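Long-range contact in phosphodiesterase (Salpingoeca rosetta, PDB 7D7P), which belongs to the cyclic nucleotide phosphodiesterase family and carries an all-helical, HD-type metal-binding domain that holds a zinc and a magnesium ion: residues W109-M114 with L144-D149. Residues are numbered along the deposited sequence; the frame is centred on the assembly and turned at random.
Sequences WRHAVM and LSHDLD. With ZN (zinc ion), chain G; MG (magnesium ion), chain H.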
loop_
_atom_site.group_PDB
_atom_site.type_symbol
_atom_site.label_atom_id
_atom_site.label_comp_id
_atom_site.label_asym_id
_atom_site.label_seq_id
_atom_site.Cartn_x
_atom_site.Cartn_y
_atom_site.Cartn_z
ATOM N N TRP A 109 7.742 14.502 -27.653
ATOM C CA TRP A 109 7.502 13.569 -28.752
ATOM C C TRP A 109 7.879 12.143 -28.377
ATOM O O TRP A 109 7.258 11.190 -28.860
ATOM C CB TRP A 109 8.275 14.022 -29.990
ATOM C CG TRP A 109 8.477 12.967 -31.052
ATOM C CD1 TRP A 109 9.659 12.379 -31.408
ATOM C CD2 TRP A 109 7.480 12.415 -31.924
ATOM N NE1 TRP A 109 9.458 11.490 -32.433
ATOM C CE2 TRP A 109 8.130 11.493 -32.770
ATOM C CE3 TRP A 109 6.104 12.610 -32.070
ATOM C CZ2 TRP A 109 7.449 10.761 -33.740
ATOM C CZ3 TRP A 109 5.429 11.881 -33.035
ATOM C CH2 TRP A 109 6.102 10.969 -33.859
ATOM N N ARG A 110 8.890 11.973 -27.524
ATOM C CA ARG A 110 9.283 10.625 -27.132
ATOM C C ARG A 110 8.261 9.992 -26.196
ATOM O O ARG A 110 8.077 8.770 -26.222
ATOM C CB ARG A 110 10.673 10.651 -26.500
ATOM C CG ARG A 110 11.779 10.676 -27.543
ATOM C CD ARG A 110 13.154 10.904 -26.941
ATOM N NE ARG A 110 14.209 10.623 -27.912
ATOM C CZ ARG A 110 14.570 11.451 -28.889
ATOM N NH1 ARG A 110 13.966 12.624 -29.030
ATOM N NH2 ARG A 110 15.539 11.106 -29.726
ATOM N N HIS A 111 7.578 10.797 -25.378
ATOM C CA HIS A 111 6.475 10.269 -24.580
ATOM C C HIS A 111 5.339 9.781 -25.473
ATOM O O HIS A 111 4.725 8.743 -25.199
ATOM C CB HIS A 111 5.969 11.336 -23.608
ATOM C CG HIS A 111 4.704 10.960 -22.900
ATOM N ND1 HIS A 111 4.594 9.829 -22.121
ATOM C CD2 HIS A 111 3.493 11.566 -22.851
ATOM C CE1 HIS A 111 3.373 9.753 -21.624
ATOM N NE2 HIS A 111 2.684 10.794 -22.052
ATOM N N ALA A 112 5.047 10.519 -26.546
ATOM C CA ALA A 112 4.006 10.096 -27.477
ATOM C C ALA A 112 4.346 8.755 -28.118
ATOM O O ALA A 112 3.480 7.882 -28.241
ATOM C CB ALA A 112 3.795 11.163 -28.551
ATOM N N VAL A 113 5.603 8.574 -28.535
ATOM C CA VAL A 113 6.004 7.307 -29.143
ATOM C C VAL A 113 5.939 6.179 -28.121
ATOM O O VAL A 113 5.558 5.048 -28.448
ATOM C CB VAL A 113 7.408 7.433 -29.764
ATOM C CG1 VAL A 113 7.841 6.111 -30.391
ATOM C CG2 VAL A 113 7.430 8.551 -30.793
ATOM N N MET A 114 6.304 6.472 -26.869
ATOM C CA MET A 114 6.191 5.480 -25.802
ATOM C C MET A 114 4.751 5.014 -25.625
ATOM O O MET A 114 4.496 3.821 -25.421
ATOM C CB MET A 114 6.722 6.061 -24.489
ATOM C CG MET A 114 8.236 6.117 -24.396
ATOM S SD MET A 114 8.947 4.494 -24.081
ATOM C CE MET A 114 8.903 4.430 -22.288
ATOM N N LEU A 144 -0.580 8.529 -30.362
ATOM C CA LEU A 144 0.474 9.453 -30.771
ATOM C C LEU A 144 0.054 10.907 -30.596
ATOM O O LEU A 144 0.909 11.779 -30.409
ATOM C CB LEU A 144 0.857 9.185 -32.225
ATOM C CG LEU A 144 2.308 9.380 -32.655
ATOM C CD1 LEU A 144 3.286 8.821 -31.635
ATOM C CD2 LEU A 144 2.504 8.710 -33.998
ATOM N N SER A 145 -1.248 11.182 -30.637
ATOM C CA SER A 145 -1.780 12.537 -30.593
ATOM C C SER A 145 -2.259 12.953 -29.208
ATOM O O SER A 145 -2.732 14.082 -29.048
ATOM C CB SER A 145 -2.946 12.667 -31.582
ATOM O OG SER A 145 -2.559 12.316 -32.898
ATOM N N HIS A 146 -2.144 12.079 -28.206
ATOM C CA HIS A 146 -2.888 12.271 -26.963
ATOM C C HIS A 146 -2.374 13.430 -26.116
ATOM O O HIS A 146 -3.093 13.877 -25.218
ATOM C CB HIS A 146 -2.870 10.985 -26.137
ATOM C CG HIS A 146 -1.633 10.816 -25.314
ATOM N ND1 HIS A 146 -0.443 10.369 -25.845
ATOM C CD2 HIS A 146 -1.399 11.044 -24.001
ATOM C CE1 HIS A 146 0.471 10.324 -24.892
ATOM N NE2 HIS A 146 -0.084 10.727 -23.764
ATOM N N ASP A 147 -1.159 13.924 -26.366
ATOM C CA ASP A 147 -0.593 15.005 -25.564
ATOM C C ASP A 147 -0.100 16.154 -26.437
ATOM O O ASP A 147 0.856 16.841 -26.073
ATOM C CB ASP A 147 0.542 14.493 -24.677
ATOM C CG ASP A 147 0.082 14.163 -23.268
ATOM O OD1 ASP A 147 -0.979 14.670 -22.847
ATOM O OD2 ASP A 147 0.788 13.398 -22.579
ATOM N N LEU A 148 -0.745 16.375 -27.582
ATOM C CA LEU A 148 -0.282 17.383 -28.533
ATOM C C LEU A 148 -0.244 18.773 -27.904
ATOM O O LEU A 148 -1.202 19.201 -27.252
ATOM C CB LEU A 148 -1.188 17.395 -29.762
ATOM C CG LEU A 148 -0.925 16.344 -30.841
ATOM C CD1 LEU A 148 -2.163 16.176 -31.701
ATOM C CD2 LEU A 148 0.270 16.739 -31.694
ATOM N N ASP A 149 0.876 19.473 -28.111
ATOM C CA ASP A 149 1.061 20.859 -27.672
ATOM C C ASP A 149 0.983 21.001 -26.153
ATOM O O ASP A 149 0.598 22.050 -25.633
ATOM C CB ASP A 149 0.062 21.799 -28.357
ATOM C CG ASP A 149 0.457 23.261 -28.242
ATOM O OD1 ASP A 149 1.665 23.568 -28.338
ATOM O OD2 ASP A 149 -0.445 24.105 -28.050
HETATM ZN ZN ZN G . 0.528 11.377 -21.755
HETATM MG MG MG H . -2.173 14.169 -21.113
HETATM O O HOH W 1 -3.810 13.541 -22.488
HETATM O O HOH W 2 -0.490 14.468 -19.629
HETATM O O HOH W 3 -1.717 12.175 -21.030
HETATM O O HOH W 4 1.141 12.060 -19.562
HETATM O O HOH W 5 -2.648 16.129 -20.802
#
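His111, on the first turn of helix 109-126, meets His146 and Asp147, on the chain that follows helix 133-145, at one zinc ion: the HD-type metal site of the phosphodiesterase fold, with the His-Asp doublet in 144-149. Asp260 and waters 3 and 4 fill the remaining zinc positions. Followed outward, Asp147 points its CB toward helix 109-126, and that atom also lies over one face of the His146 ring, toward its rim. Asp147 CG lies almost equally far from the two ions, to one side of the line joining them. Asp147 OD2 binds zinc at 2.2 Å and sits at the edge of the His111 ring, near its plane, with carboxylate and ring turned 33° apart; Asp147 OD1 binds magnesium, also at 2.2 Å. The carboxylate thus bridges the ions, and water 3 binds both as well. His111 extends with CG anti to its backbone N (chi1 171°), placing NE2 on zinc, while ND1 is hydrogen-bonded to His262, which fixes the ring's rotation. His146 comes in nearly at right angles to it, the ring planes 66° apart; its NE2 binds zinc and its ND1 bonds back to Ala143 O. Away from the metals the two helices close together at Ala112 and Leu144, whose CA atoms are 4.9 Å apart. Leu144 CD1 touches both Ala112 CB and the rim of the Trp109 ring, 4.0 Å from Trp109 CZ3, and Ala112 CB rests 3.5 Å from Leu144 O, which accepts a hydrogen bond from Tyr101 OH.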